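Local coordinates for protein beta-galactoside alpha-2,6-sialyltransferase (Photobacterium sp., PDB 2Z4T) that transfers sialic acid from a CMP-linked donor to beta-galactoside acceptors such as lactose, forming an alpha-2,6 linkage, at residues P127-L132 against S336-D341; M133-S138 against I149-I154; P355-T360 against N384-S389. All coordinates share one frame; numbering follows the deposited sequence.

How the interactions relate
Interactions 1 and 2 share helix 126-141 and form one continuous core, their centres about 7 Å apart. Gln131 OE1 of the first lies 2.8 Å from Trp151 NE1 of the second, a probable hydrogen bond, and Ile337 CG2 packs on Ile154 CG2 at 3.6 Å. Along the chain, interaction 2 is nested within the long loop that interaction 1 closes. Both hold residues of one magnesium site. The side chain of Trp151 is about 4 Å from the magnesium ion, that of Leu129 about 5 Å from CMP, and interaction 2 also holds Arg153 of the sugar pocket. Interaction 3 belongs to the other parallel sheet, its centre about 27 Å from that of interaction 1, and its strand delivers Thr360 to the same CMP.

Interaction 1 of 3, residues P127-L132 against S336-D341; sequences PTLQQL and SIVNFD
In the GT-B fold of this enzyme, helix 126-141, which follows strand 103-122, packs on the last turn of helix 328-338 through Leu129 and Leu132 against Ile337 and Val338. The interface is buried and wholly apolar, with no hydrogen bond across it. Leu132 is the centre, its forked end spread over two neighbours: CD1 presses on Val338 CG1 at 3.5 Å and lies 3.9 Å from Ile337 CG2, while CD2 lies 4.1 Å from Ile337 CD1. With CG1 of Ile337 beside the backbone N (chi1 -64°), CG2 lies opposite that N and faces Leu132, while CD1 at the end of CG1 reaches Leu132 CD2. Asn339, with a positive phi of 59°, completes a Schellman motif at the C-terminal end of this helix, and the chain turns off.

Helix 126-141 also serves the active site. Thr128, part of a magnesium site, shares a hydrogen bond between its OG1 and Asp122 OD2, and Leu129 packs on Glu432, a CMP-binding residue. The same Leu129 makes the looser end of the present contact, its CD1 lying 4.4 Å from Val338 CG1.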
loop_
_atom_site.group_PDB
_atom_site.type_symbol
_atom_site.label_atom_id
_atom_site.label_comp_id
_atom_site.label_asym_id
_atom_site.label_seq_id
_atom_site.Cartn_x
_atom_site.Cartn_y
_atom_site.Cartn_z
ATOM N N PRO A 127 -1.206 -2.518 -4.452
ATOM C CA PRO A 127 -1.792 -1.474 -3.601
ATOM C C PRO A 127 -1.384 -1.625 -2.140
ATOM O O PRO A 127 -1.121 -0.616 -1.459
ATOM C CB PRO A 127 -3.295 -1.690 -3.755
ATOM C CG PRO A 127 -3.449 -2.438 -5.069
ATOM C CD PRO A 127 -2.232 -3.314 -5.144
ATOM N N THR A 128 -1.310 -2.874 -1.679
ATOM C CA THR A 128 -1.034 -3.161 -0.292
ATOM C C THR A 128 0.391 -2.698 0.074
ATOM O O THR A 128 0.643 -2.191 1.176
ATOM C CB THR A 128 -1.222 -4.686 0.001
ATOM O OG1 THR A 128 -2.624 -4.993 0.047
ATOM C CG2 THR A 128 -0.598 -5.074 1.338
ATOM N N LEU A 129 1.315 -2.888 -0.861
ATOM C CA LEU A 129 2.676 -2.440 -0.691
ATOM C C LEU A 129 2.715 -0.914 -0.542
ATOM O O LEU A 129 3.353 -0.400 0.379
ATOM C CB LEU A 129 3.534 -2.876 -1.873
ATOM C CG LEU A 129 4.988 -2.432 -1.826
ATOM C CD1 LEU A 129 5.690 -3.095 -0.658
ATOM C CD2 LEU A 129 5.669 -2.751 -3.168
ATOM N N GLN A 130 2.025 -0.203 -1.427
ATOM C CA GLN A 130 2.013 1.248 -1.361
ATOM C C GLN A 130 1.331 1.763 -0.082
ATOM O O GLN A 130 1.796 2.743 0.531
ATOM C CB GLN A 130 1.349 1.821 -2.593
ATOM C CG GLN A 130 2.155 1.642 -3.848
ATOM C CD GLN A 130 3.328 2.632 -4.007
ATOM O OE1 GLN A 130 4.309 2.333 -4.697
ATOM N NE2 GLN A 130 3.219 3.808 -3.401
ATOM N N GLN A 131 0.256 1.095 0.327
ATOM C CA GLN A 131 -0.474 1.485 1.532
ATOM C C GLN A 131 0.408 1.307 2.753
ATOM O O GLN A 131 0.436 2.181 3.616
ATOM C CB GLN A 131 -1.790 0.693 1.672
ATOM C CG GLN A 131 -2.804 0.956 0.542
ATOM C CD GLN A 131 -4.016 0.024 0.573
ATOM O OE1 GLN A 131 -3.962 -1.075 1.152
ATOM N NE2 GLN A 131 -5.135 0.471 -0.029
ATOM N N LEU A 132 1.161 0.203 2.810
ATOM C CA LEU A 132 2.113 -0.034 3.880
ATOM C C LEU A 132 3.077 1.126 4.019
ATOM O O LEU A 132 3.348 1.595 5.138
ATOM C CB LEU A 132 2.959 -1.270 3.607
ATOM C CG LEU A 132 3.431 -2.146 4.780
ATOM C CD1 LEU A 132 4.735 -2.828 4.493
ATOM C CD2 LEU A 132 3.487 -1.453 6.137
ATOM N N SER A 336 10.724 -5.708 7.868
ATOM C CA SER A 336 10.244 -6.650 8.816
ATOM C C SER A 336 8.768 -6.969 8.547
ATOM O O SER A 336 8.374 -8.129 8.568
ATOM C CB SER A 336 10.454 -6.063 10.196
ATOM O OG SER A 336 9.856 -6.884 11.143
ATOM N N ILE A 337 7.961 -5.957 8.259
ATOM C CA ILE A 337 6.568 -6.205 7.917
ATOM C C ILE A 337 6.378 -6.949 6.585
ATOM O O ILE A 337 5.508 -7.808 6.489
ATOM C CB ILE A 337 5.703 -4.926 7.975
ATOM C CG1 ILE A 337 5.674 -4.398 9.420
ATOM C CG2 ILE A 337 4.274 -5.242 7.491
ATOM C CD1 ILE A 337 4.985 -3.051 9.604
ATOM N N VAL A 338 7.175 -6.621 5.566
ATOM C CA VAL A 338 7.122 -7.367 4.302
ATOM C C VAL A 338 7.876 -8.727 4.346
ATOM O O VAL A 338 7.842 -9.480 3.381
ATOM C CB VAL A 338 7.564 -6.508 3.053
ATOM C CG1 VAL A 338 6.937 -5.103 3.095
ATOM C CG2 VAL A 338 9.098 -6.422 2.956
ATOM N N ASN A 339 8.521 -9.029 5.475
ATOM C CA ASN A 339 9.344 -10.245 5.664
ATOM C C ASN A 339 10.529 -10.416 4.708
ATOM O O ASN A 339 10.870 -11.530 4.296
ATOM C CB ASN A 339 8.501 -11.529 5.753
ATOM C CG ASN A 339 7.428 -11.456 6.842
ATOM O OD1 ASN A 339 7.650 -10.885 7.904
ATOM N ND2 ASN A 339 6.253 -12.019 6.567
ATOM N N PHE A 340 11.165 -9.298 4.380
ATOM C CA PHE A 340 12.389 -9.339 3.600
ATOM C C PHE A 340 13.639 -9.302 4.484
ATOM O O PHE A 340 13.950 -8.297 5.129
ATOM C CB PHE A 340 12.427 -8.225 2.545
ATOM C CG PHE A 340 13.657 -8.265 1.663
ATOM C CD1 PHE A 340 14.208 -9.486 1.256
ATOM C CD2 PHE A 340 14.251 -7.088 1.228
ATOM C CE1 PHE A 340 15.327 -9.527 0.438
ATOM C CE2 PHE A 340 15.375 -7.126 0.415
ATOM C CZ PHE A 340 15.917 -8.359 0.022
ATOM N N ASP A 341 14.343 -10.418 4.524
ATOM C CA ASP A 341 15.631 -10.458 5.182
ATOM C C ASP A 341 16.723 -10.171 4.134
ATOM O O ASP A 341 17.177 -11.058 3.405
ATOM C CB ASP A 341 15.819 -11.815 5.857
ATOM C CG ASP A 341 17.126 -11.917 6.635
ATOM O OD1 ASP A 341 17.922 -10.933 6.706
ATOM O OD2 ASP A 341 17.349 -13.016 7.175
#

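Interaction 2 of 3, residues M133-S138 against I149-I154; sequences MDIIKS and IAWGRI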
loop_
_atom_site.group_PDB
_atom_site.type_symbol
_atom_site.label_atom_id
_atom_site.label_comp_id
_atom_site.label_asym_id
_atom_site.label_seq_id
_atom_site.Cartn_x
_atom_site.Cartn_y
_atom_site.Cartn_z
ATOM N N MET A 133 3.632 1.560 2.895
ATOM C CA MET A 133 4.571 2.662 2.910
ATOM C C MET A 133 3.896 3.962 3.388
ATOM O O MET A 133 4.522 4.737 4.093
ATOM C CB MET A 133 5.229 2.835 1.538
ATOM C CG MET A 133 6.178 1.702 1.171
ATOM S SD MET A 133 7.213 2.069 -0.266
ATOM C CE MET A 133 6.019 2.175 -1.600
ATOM N N ASP A 134 2.625 4.178 3.016
ATOM C CA ASP A 134 1.844 5.328 3.507
ATOM C C ASP A 134 1.628 5.310 5.023
ATOM O O ASP A 134 1.624 6.368 5.662
ATOM C CB ASP A 134 0.490 5.406 2.820
ATOM C CG ASP A 134 0.597 5.753 1.346
ATOM O OD1 ASP A 134 1.669 6.236 0.870
ATOM O OD2 ASP A 134 -0.402 5.535 0.648
ATOM N N ILE A 135 1.462 4.109 5.585
ATOM C CA ILE A 135 1.153 3.951 6.989
ATOM C C ILE A 135 2.383 4.297 7.800
ATOM O O ILE A 135 2.301 5.092 8.745
ATOM C CB ILE A 135 0.704 2.515 7.295
ATOM C CG1 ILE A 135 -0.728 2.297 6.807
ATOM C CG2 ILE A 135 0.875 2.165 8.786
ATOM C CD1 ILE A 135 -1.158 0.820 6.713
ATOM N N ILE A 136 3.518 3.703 7.440
ATOM C CA ILE A 136 4.764 3.975 8.115
ATOM C C ILE A 136 5.115 5.487 8.105
ATOM O O ILE A 136 5.443 6.053 9.145
ATOM C CB ILE A 136 5.917 3.101 7.547
ATOM C CG1 ILE A 136 5.560 1.623 7.742
ATOM C CG2 ILE A 136 7.244 3.439 8.252
ATOM C CD1 ILE A 136 6.560 0.674 7.241
ATOM N N LYS A 137 4.998 6.144 6.953
ATOM C CA LYS A 137 5.201 7.591 6.888
ATOM C C LYS A 137 4.220 8.351 7.807
ATOM O O LYS A 137 4.596 9.307 8.495
ATOM C CB LYS A 137 5.086 8.091 5.447
ATOM C CG LYS A 137 5.331 9.574 5.319
ATOM C CD LYS A 137 5.465 10.024 3.898
ATOM C CE LYS A 137 5.299 11.542 3.809
ATOM N NZ LYS A 137 5.123 12.006 2.391
ATOM N N SER A 138 2.974 7.897 7.831
ATOM C CA SER A 138 1.936 8.581 8.561
ATOM C C SER A 138 2.117 8.410 10.064
ATOM O O SER A 138 1.716 9.268 10.859
ATOM C CB SER A 138 0.559 8.096 8.095
ATOM O OG SER A 138 -0.470 8.550 8.946
ATOM N N ILE A 149 -6.913 -1.594 8.496
ATOM C CA ILE A 149 -6.537 -2.289 7.286
ATOM C C ILE A 149 -7.447 -3.478 7.038
ATOM O O ILE A 149 -7.990 -4.083 7.982
ATOM C CB ILE A 149 -5.068 -2.776 7.342
ATOM C CG1 ILE A 149 -4.868 -3.856 8.414
ATOM C CG2 ILE A 149 -4.122 -1.595 7.508
ATOM C CD1 ILE A 149 -3.438 -4.437 8.491
ATOM N N ALA A 150 -7.641 -3.796 5.764
ATOM C CA ALA A 150 -8.215 -5.076 5.396
ATOM C C ALA A 150 -7.366 -5.529 4.236
ATOM O O ALA A 150 -7.570 -5.090 3.095
ATOM C CB ALA A 150 -9.675 -4.945 5.008
ATOM N N TRP A 151 -6.378 -6.365 4.554
ATOM C CA TRP A 151 -5.328 -6.781 3.609
ATOM C C TRP A 151 -5.364 -8.276 3.394
ATOM O O TRP A 151 -5.673 -9.044 4.307
ATOM C CB TRP A 151 -3.933 -6.431 4.136
ATOM C CG TRP A 151 -3.484 -4.985 3.970
ATOM C CD1 TRP A 151 -4.053 -4.025 3.178
ATOM C CD2 TRP A 151 -2.350 -4.358 4.600
ATOM N NE1 TRP A 151 -3.357 -2.838 3.287
ATOM C CE2 TRP A 151 -2.308 -3.017 4.150
ATOM C CE3 TRP A 151 -1.370 -4.801 5.505
ATOM C CZ2 TRP A 151 -1.320 -2.114 4.566
ATOM C CZ3 TRP A 151 -0.390 -3.901 5.929
ATOM C CH2 TRP A 151 -0.363 -2.579 5.449
ATOM N N GLY A 152 -5.016 -8.702 2.195
ATOM C CA GLY A 152 -4.920 -10.128 1.927
ATOM C C GLY A 152 -3.531 -10.716 2.072
ATOM O O GLY A 152 -3.387 -11.839 2.518
ATOM N N ARG A 153 -2.504 -9.962 1.703
ATOM C CA ARG A 153 -1.199 -10.578 1.414
ATOM C C ARG A 153 -0.060 -10.116 2.306
ATOM O O ARG A 153 1.076 -10.550 2.137
ATOM C CB ARG A 153 -0.833 -10.388 -0.068
ATOM C CG ARG A 153 -1.894 -10.937 -1.004
ATOM C CD ARG A 153 -1.319 -11.745 -2.125
ATOM N NE ARG A 153 -2.367 -12.548 -2.756
ATOM C CZ ARG A 153 -2.523 -13.867 -2.613
ATOM N NH1 ARG A 153 -1.683 -14.587 -1.861
ATOM N NH2 ARG A 153 -3.528 -14.476 -3.239
ATOM N N ILE A 154 -0.350 -9.199 3.219
ATOM C CA ILE A 154 0.586 -8.848 4.257
ATOM C C ILE A 154 -0.160 -8.923 5.579
ATOM O O ILE A 154 -1.287 -8.440 5.722
ATOM C CB ILE A 154 1.209 -7.448 4.046
ATOM C CG1 ILE A 154 2.093 -7.441 2.800
ATOM C CG2 ILE A 154 2.031 -7.022 5.269
ATOM C CD1 ILE A 154 2.793 -6.119 2.532
#
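Ile135 carries the helix side of this contact by itself, its CD1 methyl entering the angle between Trp151 and Ile149. The fit is close on the indole side, where CD1 lies 3.6 Å from Trp151 CZ2 and 3.7 Å from Trp151 CH2, so the six-membered ring is met at its outer carbons, obliquely. Ile149 CG2 completes the pocket at 3.9 Å from Ile135 CD1. That same methyl of Ile149 also sits about 4.0 Å above one face of the Trp151 ring, toward its rim, and so touches the indole and the helix together. The CG1 branch of Ile135 is extended, with chi2 at 164°. The two backbones stand 9.9 Å apart (Ile135 CA to Ile149 CA), a gap that Ile135 CD1 and Ile149 CG2 close from both sides.

This is the helix-on-sheet packing of a beta-alpha-beta unit: strand 103-122 leads into helix 126-141, and the chain returns through strand 146-151, parallel to the first. Ile135 and Trp151 both touch Tyr120, which brings the first strand into the same core. At the polar edge of the indole, NE1 has Gln131 OE1 as its partner, one helical turn before Ile135; together with the methyl packing this would limit the ring's rotation.

Past Trp151 the strand gives way to a more open loop. Gly152 is exposed and Arg153 partly so, and neither touches segment 133-138; both belong instead to a magnesium site, and Arg153 also lies against the glucose of the bound lactose. On the helix, the fully extended Lys137 is exposed to solvent, with a long, weak ion pair to Glu141.

Interaction 3 of 3, residues P355-T360 against N384-S389; sequences PNFVFT and NAINES
The Phe357 ring has the backbone N of Phe359 over one face, 3.9 Å above the plane and toward the rim, while helix 371-386 meets its far end obliquely. There Ala385 CB lies 3.9 Å from Phe357 CZ, and Ile386 CG2 is 4.1 Å from Phe357 CE2. With CG opposite the backbone N (chi1 162°), the ring extends from the strand to the last turn of the helix, a close approach consistent with the small side chain of Ala385. The Ile386 and Phe357 side chains cross at about a right angle, on the more exposed side.

Strand 356-360, helix 371-386 and strand 399-403 form a beta-alpha-beta unit of the second parallel sheet, whose strand order, 3-2-1-4-5-6, is that of a Rossmann-like domain. Opposite ends of the strand serve different sites: Asn356 belongs to a magnesium site, and Thr360 touches CMP.

The other flat group, the Asn387 amide, shapes the chain leaving the helix. Its OD1 takes Ser389 N at 2.9 Å in the carbonyl plane, with an N-H...O angle of 157°, which makes an Asx turn. A second donor, Ser389 OG, reaches Asn387 OD1 at 2.6 Å from above that plane, 51° out of it. Two bonds thus grip one oxygen, while Asn387 ND2 bonds to Gly509 O and Ser389 OG is also hydrogen-bonded to Cys511 N, tying this turn to the C-terminal disulfide loop.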
loop_
_atom_site.group_PDB
_atom_site.type_symbol
_atom_site.label_atom_id
_atom_site.label_comp_id
_atom_site.label_asym_id
_atom_site.label_seq_id
_atom_site.Cartn_x
_atom_site.Cartn_y
_atom_site.Cartn_z
ATOM N N PRO A 355 27.318 -14.873 -11.489
ATOM C CA PRO A 355 26.352 -13.773 -11.425
ATOM C C PRO A 355 25.011 -14.372 -11.028
ATOM O O PRO A 355 24.828 -15.569 -11.183
ATOM C CB PRO A 355 26.307 -13.257 -12.865
ATOM C CG PRO A 355 26.778 -14.436 -13.712
ATOM C CD PRO A 355 27.836 -15.077 -12.858
ATOM N N ASN A 356 24.093 -13.569 -10.503
ATOM C CA ASN A 356 22.829 -14.101 -10.006
ATOM C C ASN A 356 21.632 -13.786 -10.878
ATOM O O ASN A 356 21.467 -12.655 -11.356
ATOM C CB ASN A 356 22.593 -13.603 -8.586
ATOM C CG ASN A 356 23.819 -13.760 -7.735
ATOM O OD1 ASN A 356 24.395 -14.848 -7.655
ATOM N ND2 ASN A 356 24.261 -12.671 -7.137
ATOM N N PHE A 357 20.794 -14.799 -11.058
ATOM C CA PHE A 357 19.642 -14.735 -11.935
ATOM C C PHE A 357 18.395 -14.956 -11.096
ATOM O O PHE A 357 18.334 -15.922 -10.340
ATOM C CB PHE A 357 19.774 -15.811 -13.018
ATOM C CG PHE A 357 18.489 -16.141 -13.733
ATOM C CD1 PHE A 357 17.641 -15.138 -14.202
ATOM C CD2 PHE A 357 18.158 -17.465 -13.991
ATOM C CE1 PHE A 357 16.461 -15.451 -14.873
ATOM C CE2 PHE A 357 16.994 -17.792 -14.677
ATOM C CZ PHE A 357 16.142 -16.789 -15.122
ATOM N N VAL A 358 17.424 -14.049 -11.199
ATOM C CA VAL A 358 16.140 -14.249 -10.549
ATOM C C VAL A 358 15.095 -14.516 -11.612
ATOM O O VAL A 358 14.932 -13.717 -12.533
ATOM C CB VAL A 358 15.684 -13.028 -9.678
ATOM C CG1 VAL A 358 14.226 -13.224 -9.167
ATOM C CG2 VAL A 358 16.624 -12.804 -8.508
ATOM N N PHE A 359 14.421 -15.656 -11.513
ATOM C CA PHE A 359 13.275 -15.909 -12.351
ATOM C C PHE A 359 12.043 -15.439 -11.601
ATOM O O PHE A 359 11.851 -15.828 -10.432
ATOM C CB PHE A 359 13.143 -17.388 -12.722
ATOM C CG PHE A 359 11.862 -17.706 -13.434
ATOM C CD1 PHE A 359 11.764 -17.562 -14.809
ATOM C CD2 PHE A 359 10.729 -18.094 -12.717
ATOM C CE1 PHE A 359 10.569 -17.832 -15.469
ATOM C CE2 PHE A 359 9.520 -18.366 -13.361
ATOM C CZ PHE A 359 9.439 -18.232 -14.742
ATOM N N THR A 360 11.212 -14.612 -12.250
ATOM C CA THR A 360 9.972 -14.150 -11.625
ATOM C C THR A 360 8.782 -14.947 -12.147
ATOM O O THR A 360 8.581 -15.040 -13.359
ATOM C CB THR A 360 9.733 -12.615 -11.814
ATOM O OG1 THR A 360 9.527 -12.296 -13.199
ATOM C CG2 THR A 360 10.903 -11.834 -11.305
ATOM N N ASN A 384 14.778 -22.822 -20.436
ATOM C CA ASN A 384 15.231 -22.080 -21.600
ATOM C C ASN A 384 16.364 -21.103 -21.274
ATOM O O ASN A 384 17.325 -20.975 -22.040
ATOM C CB ASN A 384 14.036 -21.385 -22.231
ATOM C CG ASN A 384 13.409 -22.225 -23.318
ATOM O OD1 ASN A 384 13.922 -22.245 -24.438
ATOM N ND2 ASN A 384 12.313 -22.949 -22.998
ATOM N N ALA A 385 16.262 -20.462 -20.108
ATOM C CA ALA A 385 17.260 -19.502 -19.613
ATOM C C ALA A 385 18.609 -20.106 -19.198
ATOM O O ALA A 385 19.658 -19.473 -19.402
ATOM C CB ALA A 385 16.674 -18.662 -18.454
ATOM N N ILE A 386 18.580 -21.306 -18.608
ATOM C CA ILE A 386 19.779 -21.907 -17.998
ATOM C C ILE A 386 20.348 -23.084 -18.799
ATOM O O ILE A 386 21.340 -23.687 -18.388
ATOM C CB ILE A 386 19.515 -22.396 -16.537
ATOM C CG1 ILE A 386 18.767 -23.758 -16.540
ATOM C CG2 ILE A 386 18.820 -21.298 -15.703
ATOM C CD1 ILE A 386 18.282 -24.270 -15.155
ATOM N N ASN A 387 19.708 -23.411 -19.928
ATOM C CA ASN A 387 20.147 -24.506 -20.787
ATOM C C ASN A 387 20.819 -23.968 -22.074
ATOM O O ASN A 387 20.232 -23.178 -22.814
ATOM C CB ASN A 387 18.974 -25.465 -21.069
ATOM C CG ASN A 387 19.411 -26.761 -21.778
ATOM O OD1 ASN A 387 20.153 -26.720 -22.754
ATOM N ND2 ASN A 387 18.920 -27.905 -21.306
ATOM N N GLU A 388 22.055 -24.382 -22.325
ATOM C CA GLU A 388 22.809 -23.891 -23.486
ATOM C C GLU A 388 22.184 -24.210 -24.841
ATOM O O GLU A 388 22.431 -23.496 -25.823
ATOM C CB GLU A 388 24.245 -24.406 -23.465
ATOM C CG GLU A 388 25.041 -23.892 -22.273
ATOM C CD GLU A 388 26.526 -24.159 -22.412
ATOM O OE1 GLU A 388 27.094 -23.823 -23.480
ATOM O OE2 GLU A 388 27.118 -24.708 -21.456
ATOM N N SER A 389 21.382 -25.272 -24.891
ATOM C CA SER A 389 20.763 -25.712 -26.130
ATOM C C SER A 389 19.543 -24.870 -26.512
ATOM O O SER A 389 18.837 -25.196 -27.466
ATOM C CB SER A 389 20.399 -27.193 -26.046
ATOM O OG SER A 389 19.356 -27.402 -25.110
#